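Putative cytochrome P450 hydroxylase (Chondromyces apiculatus DSM 436, PDB 6GMF) probably acts as a heme-dependent cytochrome P450 monooxygenase, using molecular oxygen to oxidise terpenes. Local coordinates at residues A[115-120]-A[354-359]; A[361-366]-A[392-397]. One frame throughout, in Å; residues are numbered along the deposited sequence.

Contact 1: A[115-120]-A[354-359]; sequences HELVDG and KVMLEV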
loop_
_atom_site.group_PDB
_atom_site.type_symbol
_atom_site.label_atom_id
_atom_site.label_comp_id
_atom_site.label_asym_id
_atom_site.label_seq_id
_atom_site.Cartn_x
_atom_site.Cartn_y
_atom_site.Cartn_z
ATOM N N HIS A 115 -20.421 6.277 1.062
ATOM C CA HIS A 115 -21.888 6.105 1.013
ATOM C C HIS A 115 -22.348 5.866 -0.426
ATOM O O HIS A 115 -23.202 5.059 -0.612
ATOM C CB HIS A 115 -22.570 7.263 1.745
ATOM C CG HIS A 115 -22.573 7.100 3.222
ATOM N ND1 HIS A 115 -23.363 6.176 3.857
ATOM C CD2 HIS A 115 -21.881 7.715 4.192
ATOM C CE1 HIS A 115 -23.151 6.246 5.143
ATOM N NE2 HIS A 115 -22.256 7.165 5.362
ATOM N N GLU A 116 -21.765 6.558 -1.391
ATOM C CA GLU A 116 -22.156 6.370 -2.807
ATOM C C GLU A 116 -21.802 4.956 -3.255
ATOM O O GLU A 116 -22.569 4.356 -3.972
ATOM C CB GLU A 116 -21.338 7.276 -3.706
ATOM C CG GLU A 116 -21.686 8.716 -3.572
ATOM C CD GLU A 116 -20.888 9.592 -4.517
ATOM O OE1 GLU A 116 -20.342 9.031 -5.461
ATOM O OE2 GLU A 116 -20.798 10.831 -4.256
ATOM N N LEU A 117 -20.633 4.480 -2.857
ATOM C CA LEU A 117 -20.236 3.110 -3.248
ATOM C C LEU A 117 -21.217 2.115 -2.634
ATOM O O LEU A 117 -21.601 1.203 -3.313
ATOM C CB LEU A 117 -18.795 2.846 -2.812
ATOM C CG LEU A 117 -17.762 3.665 -3.572
ATOM C CD1 LEU A 117 -16.395 3.487 -2.969
ATOM C CD2 LEU A 117 -17.736 3.271 -5.039
ATOM N N VAL A 118 -21.616 2.323 -1.389
ATOM C CA VAL A 118 -22.578 1.375 -0.765
ATOM C C VAL A 118 -23.954 1.567 -1.401
ATOM O O VAL A 118 -24.631 0.601 -1.564
ATOM C CB VAL A 118 -22.580 1.450 0.768
ATOM C CG1 VAL A 118 -23.644 0.550 1.357
ATOM C CG2 VAL A 118 -21.217 1.037 1.287
ATOM N N ASP A 119 -24.286 2.769 -1.870
ATOM C CA ASP A 119 -25.568 2.974 -2.593
ATOM C C ASP A 119 -25.635 2.064 -3.825
ATOM O O ASP A 119 -26.692 1.643 -4.127
ATOM C CB ASP A 119 -25.747 4.437 -2.996
ATOM C CG ASP A 119 -26.116 5.341 -1.839
ATOM O OD1 ASP A 119 -26.375 4.827 -0.773
ATOM O OD2 ASP A 119 -26.057 6.550 -2.020
ATOM N N GLY A 120 -24.526 1.839 -4.521
ATOM C CA GLY A 120 -24.504 0.936 -5.676
ATOM C C GLY A 120 -24.787 -0.507 -5.305
ATOM O O GLY A 120 -25.016 -1.269 -6.209
ATOM N N LYS A 354 -10.746 3.345 7.584
ATOM C CA LYS A 354 -11.719 3.585 8.710
ATOM C C LYS A 354 -13.078 3.969 8.132
ATOM O O LYS A 354 -14.133 3.389 8.507
ATOM C CB LYS A 354 -11.214 4.680 9.624
ATOM C CG LYS A 354 -12.163 5.046 10.769
ATOM C CD LYS A 354 -11.866 6.381 11.376
ATOM C CE LYS A 354 -12.512 7.486 10.570
ATOM N NZ LYS A 354 -12.672 8.749 11.336
ATOM N N VAL A 355 -13.066 4.954 7.237
ATOM C CA VAL A 355 -14.356 5.461 6.770
ATOM C C VAL A 355 -15.093 4.378 5.980
ATOM O O VAL A 355 -16.252 4.122 6.212
ATOM C CB VAL A 355 -14.226 6.777 5.997
ATOM C CG1 VAL A 355 -15.552 7.123 5.311
ATOM C CG2 VAL A 355 -13.772 7.920 6.888
ATOM N N MET A 356 -14.402 3.665 5.067
ATOM C CA MET A 356 -15.084 2.697 4.243
ATOM C C MET A 356 -15.634 1.570 5.122
ATOM O O MET A 356 -16.761 1.116 4.926
ATOM C CB MET A 356 -14.159 2.101 3.175
ATOM C CG MET A 356 -14.850 1.340 2.099
ATOM S SD MET A 356 -15.910 2.390 1.087
ATOM C CE MET A 356 -17.534 1.852 1.605
ATOM N N LEU A 357 -14.850 1.114 6.099
ATOM C CA LEU A 357 -15.321 0.025 6.944
ATOM C C LEU A 357 -16.462 0.537 7.851
ATOM O O LEU A 357 -17.435 -0.199 8.077
ATOM C CB LEU A 357 -14.156 -0.542 7.751
ATOM C CG LEU A 357 -13.161 -1.366 6.932
ATOM C CD1 LEU A 357 -11.976 -1.673 7.786
ATOM C CD2 LEU A 357 -13.784 -2.653 6.386
ATOM N N GLU A 358 -16.389 1.782 8.326
ATOM C CA GLU A 358 -17.498 2.353 9.153
ATOM C C GLU A 358 -18.811 2.316 8.357
ATOM O O GLU A 358 -19.872 1.934 8.873
ATOM C CB GLU A 358 -17.245 3.801 9.568
ATOM C CG GLU A 358 -16.391 3.972 10.793
ATOM C CD GLU A 358 -15.993 5.423 11.038
ATOM O OE1 GLU A 358 -16.102 6.267 10.093
ATOM O OE2 GLU A 358 -15.559 5.732 12.152
ATOM N N VAL A 359 -18.743 2.688 7.081
ATOM C CA VAL A 359 -19.939 2.749 6.260
ATOM C C VAL A 359 -20.408 1.329 5.929
ATOM O O VAL A 359 -21.610 1.017 5.987
ATOM C CB VAL A 359 -19.675 3.629 5.030
ATOM C CG1 VAL A 359 -20.840 3.611 4.047
ATOM C CG2 VAL A 359 -19.358 5.052 5.468
#
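The carbonyl oxygen of His115, whose ring rests on Val359, is gripped twice: Asp119 N reaches His115 O at 2.8 Å within the helix, and Arg363 NH1 supplies a second donor from beyond the two segments. Across the interface itself no hydrogen bond forms, and the evidence is one of apolar geometry. Both methyls of Val359 approach the same face of the His115 imidazole. Val359 CG1 stands 3.8 Å from the ring centroid and 18° off the normal, a CH-pi contact, while Val359 CG2 sits nearer the rim, 3.6 Å from His115 NE2. Val118 wedges in beside it: its CG2 lies 3.8 Å from both Val359 CG1 and Met356 CE. The bends of Met356 at chi2 (65°) and chi3 carry its methyl to that point, and Met356 SD lies 4.2 Å from Leu117 CD1. The short stretches 115-119 and 354-359, on the D and L helices of the P450 fold, cross at -41°. Met137 of helix 136-145 and Ile242 of helix 220-251 pack on Met356. The chemistry implies a seam joined by dispersion and flanked by charge pairs, Glu107-Lys354 and Arg111-Glu358 toward the start of helix 107-119 and Asp119-Arg363 toward its end.

Contact 2: A[361-366]-A[392-397]; sequences LARLGD and ATVASA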
loop_
_atom_site.group_PDB
_atom_site.type_symbol
_atom_site.label_atom_id
_atom_site.label_comp_id
_atom_site.label_asym_id
_atom_site.label_seq_id
_atom_site.Cartn_x
_atom_site.Cartn_y
_atom_site.Cartn_z
ATOM N N LEU A 361 -19.892 -1.468 7.532
ATOM C CA LEU A 361 -20.306 -2.182 8.729
ATOM C C LEU A 361 -21.657 -1.643 9.182
ATOM O O LEU A 361 -22.464 -2.427 9.688
ATOM C CB LEU A 361 -19.264 -2.022 9.839
ATOM C CG LEU A 361 -17.968 -2.806 9.660
ATOM C CD1 LEU A 361 -17.105 -2.768 10.913
ATOM C CD2 LEU A 361 -18.230 -4.228 9.238
ATOM N N ALA A 362 -21.865 -0.318 9.066
ATOM C CA ALA A 362 -23.123 0.312 9.532
ATOM C C ALA A 362 -24.280 -0.063 8.602
ATOM O O ALA A 362 -25.369 -0.366 9.045
ATOM C CB ALA A 362 -22.967 1.797 9.600
ATOM N N ARG A 363 -24.048 -0.035 7.288
ATOM C CA ARG A 363 -25.138 -0.175 6.337
ATOM C C ARG A 363 -25.408 -1.617 5.913
ATOM O O ARG A 363 -26.489 -1.900 5.453
ATOM C CB ARG A 363 -24.857 0.726 5.142
ATOM C CG ARG A 363 -24.983 2.188 5.516
ATOM C CD ARG A 363 -24.773 3.084 4.330
ATOM N NE ARG A 363 -25.804 2.919 3.318
ATOM C CZ ARG A 363 -25.714 3.412 2.090
ATOM N NH1 ARG A 363 -24.711 4.216 1.772
ATOM N NH2 ARG A 363 -26.634 3.100 1.195
ATOM N N LEU A 364 -24.431 -2.518 6.007
ATOM C CA LEU A 364 -24.656 -3.893 5.579
ATOM C C LEU A 364 -25.059 -4.712 6.806
ATOM O O LEU A 364 -24.462 -4.536 7.864
ATOM C CB LEU A 364 -23.386 -4.479 4.955
ATOM C CG LEU A 364 -23.166 -4.263 3.458
ATOM C CD1 LEU A 364 -23.365 -2.825 3.040
ATOM C CD2 LEU A 364 -21.781 -4.739 3.045
ATOM N N GLY A 365 -26.035 -5.612 6.635
ATOM C CA GLY A 365 -26.425 -6.575 7.668
ATOM C C GLY A 365 -25.346 -7.618 7.825
ATOM O O GLY A 365 -24.168 -7.278 7.784
ATOM N N ASP A 366 -25.735 -8.871 8.051
ATOM C CA ASP A 366 -24.820 -9.988 8.086
ATOM C C ASP A 366 -24.010 -10.028 6.789
ATOM O O ASP A 366 -24.587 -9.996 5.687
ATOM C CB ASP A 366 -25.552 -11.316 8.246
ATOM C CG ASP A 366 -26.214 -11.523 9.596
ATOM O OD1 ASP A 366 -26.074 -10.627 10.479
ATOM O OD2 ASP A 366 -26.874 -12.576 9.749
ATOM N N ALA A 392 -24.455 -9.953 1.418
ATOM C CA ALA A 392 -24.996 -9.059 2.402
ATOM C C ALA A 392 -26.132 -8.243 1.779
ATOM O O ALA A 392 -26.203 -8.077 0.546
ATOM C CB ALA A 392 -23.924 -8.137 2.932
ATOM N N THR A 393 -26.969 -7.716 2.682
ATOM C CA THR A 393 -28.113 -6.856 2.414
ATOM C C THR A 393 -27.782 -5.419 2.803
ATOM O O THR A 393 -27.357 -5.192 3.923
ATOM C CB THR A 393 -29.327 -7.201 3.298
ATOM O OG1 THR A 393 -28.953 -7.134 4.679
ATOM C CG2 THR A 393 -29.910 -8.567 3.038
ATOM N N VAL A 394 -28.103 -4.463 1.929
ATOM C CA VAL A 394 -27.840 -3.066 2.210
ATOM C C VAL A 394 -29.043 -2.441 2.931
ATOM O O VAL A 394 -30.202 -2.773 2.650
ATOM C CB VAL A 394 -27.504 -2.308 0.915
ATOM C CG1 VAL A 394 -26.977 -0.913 1.199
ATOM C CG2 VAL A 394 -26.521 -3.095 0.065
ATOM N N ALA A 395 -28.737 -1.556 3.889
ATOM C CA ALA A 395 -29.658 -0.547 4.426
ATOM C C ALA A 395 -29.208 0.835 3.925
ATOM O O ALA A 395 -28.028 1.173 4.019
ATOM C CB ALA A 395 -29.684 -0.622 5.935
ATOM N N SER A 396 -30.151 1.616 3.377
ATOM C CA SER A 396 -29.864 2.923 2.767
ATOM C C SER A 396 -29.116 3.834 3.759
ATOM O O SER A 396 -29.142 3.614 4.985
ATOM C CB SER A 396 -31.123 3.580 2.225
ATOM O OG SER A 396 -32.029 3.929 3.264
ATOM N N ALA A 397 -28.434 4.846 3.201
ATOM C CA ALA A 397 -27.493 5.717 3.932
ATOM C C ALA A 397 -28.237 6.460 5.043
ATOM O O ALA A 397 -27.650 6.766 6.073
ATOM C CB ALA A 397 -26.816 6.684 2.986
#
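Ala392 opens the run by laying its CB between two features of segment 361-366, 3.4 Å from Asp366 O and 4.0 Å from Leu364 CG. Thr393 follows with a backbone bond: Gly365 N donates to Thr393 O at 3.0 Å with an N-H...O angle of 166°, and the Leu364 CA-H also leans toward that oxygen. Val394 then faces Leu364 as a single antiparallel bridge, a non-hydrogen-bonded pair, while its CG2 grazes Leu364 CD1 at 4.3 Å. Ala395 is held through both its backbone N and its O: Ala395 N donates to Arg363 O at 2.8 Å, and Ala395 O accepts Arg363 NE at 2.9 Å. The latter bond is nearly straight, 171°, with the oxygen in the guanidinium plane and the nitrogen in the carbonyl plane, a match that, together with the NH1 bond to His115 O and the NH2 salt bridge to Asp119, would hold the arginine head in one orientation. The turn of Arg363 at chi3 (65°) folds NE back onto that oxygen. Past Ser396, the poorly ordered Ala397 lies over one guanidinium face, its CB 3.5 Å from Arg363 NH1. The C-terminal tail thus runs antiparallel to the exit of helix 346-363, with Val394 packed on Val118 of helix 107-119, Ala392 backbone-bonded to Ser125, and Gln260 of helix 253-261 binding Leu361 O and Gly365 O.

Contacts 1 and 2 follow one another along helix 346-363, their centres about 10 Å apart, and Arg363 joins them. Its NH2 meets Asp119 OD1 in a salt bridge of 2.6 Å, and its NH1 lies 2.9 Å from His115 O, probably as a hydrogen bond. Val118 CG1 packs 3.6 Å from Arg363 CZ, so Val118 serves both interfaces, one methyl to each; Ala397 CB lies 3.6 Å from His115 ND1. Neither contact reaches the heme site: the Met356 side chain is about 12 Å from the porphyrin. Helix 346-363 nevertheless starts just after the axial ligand Cys343, and both contacts lie on the half of it farther along the chain from that cysteine.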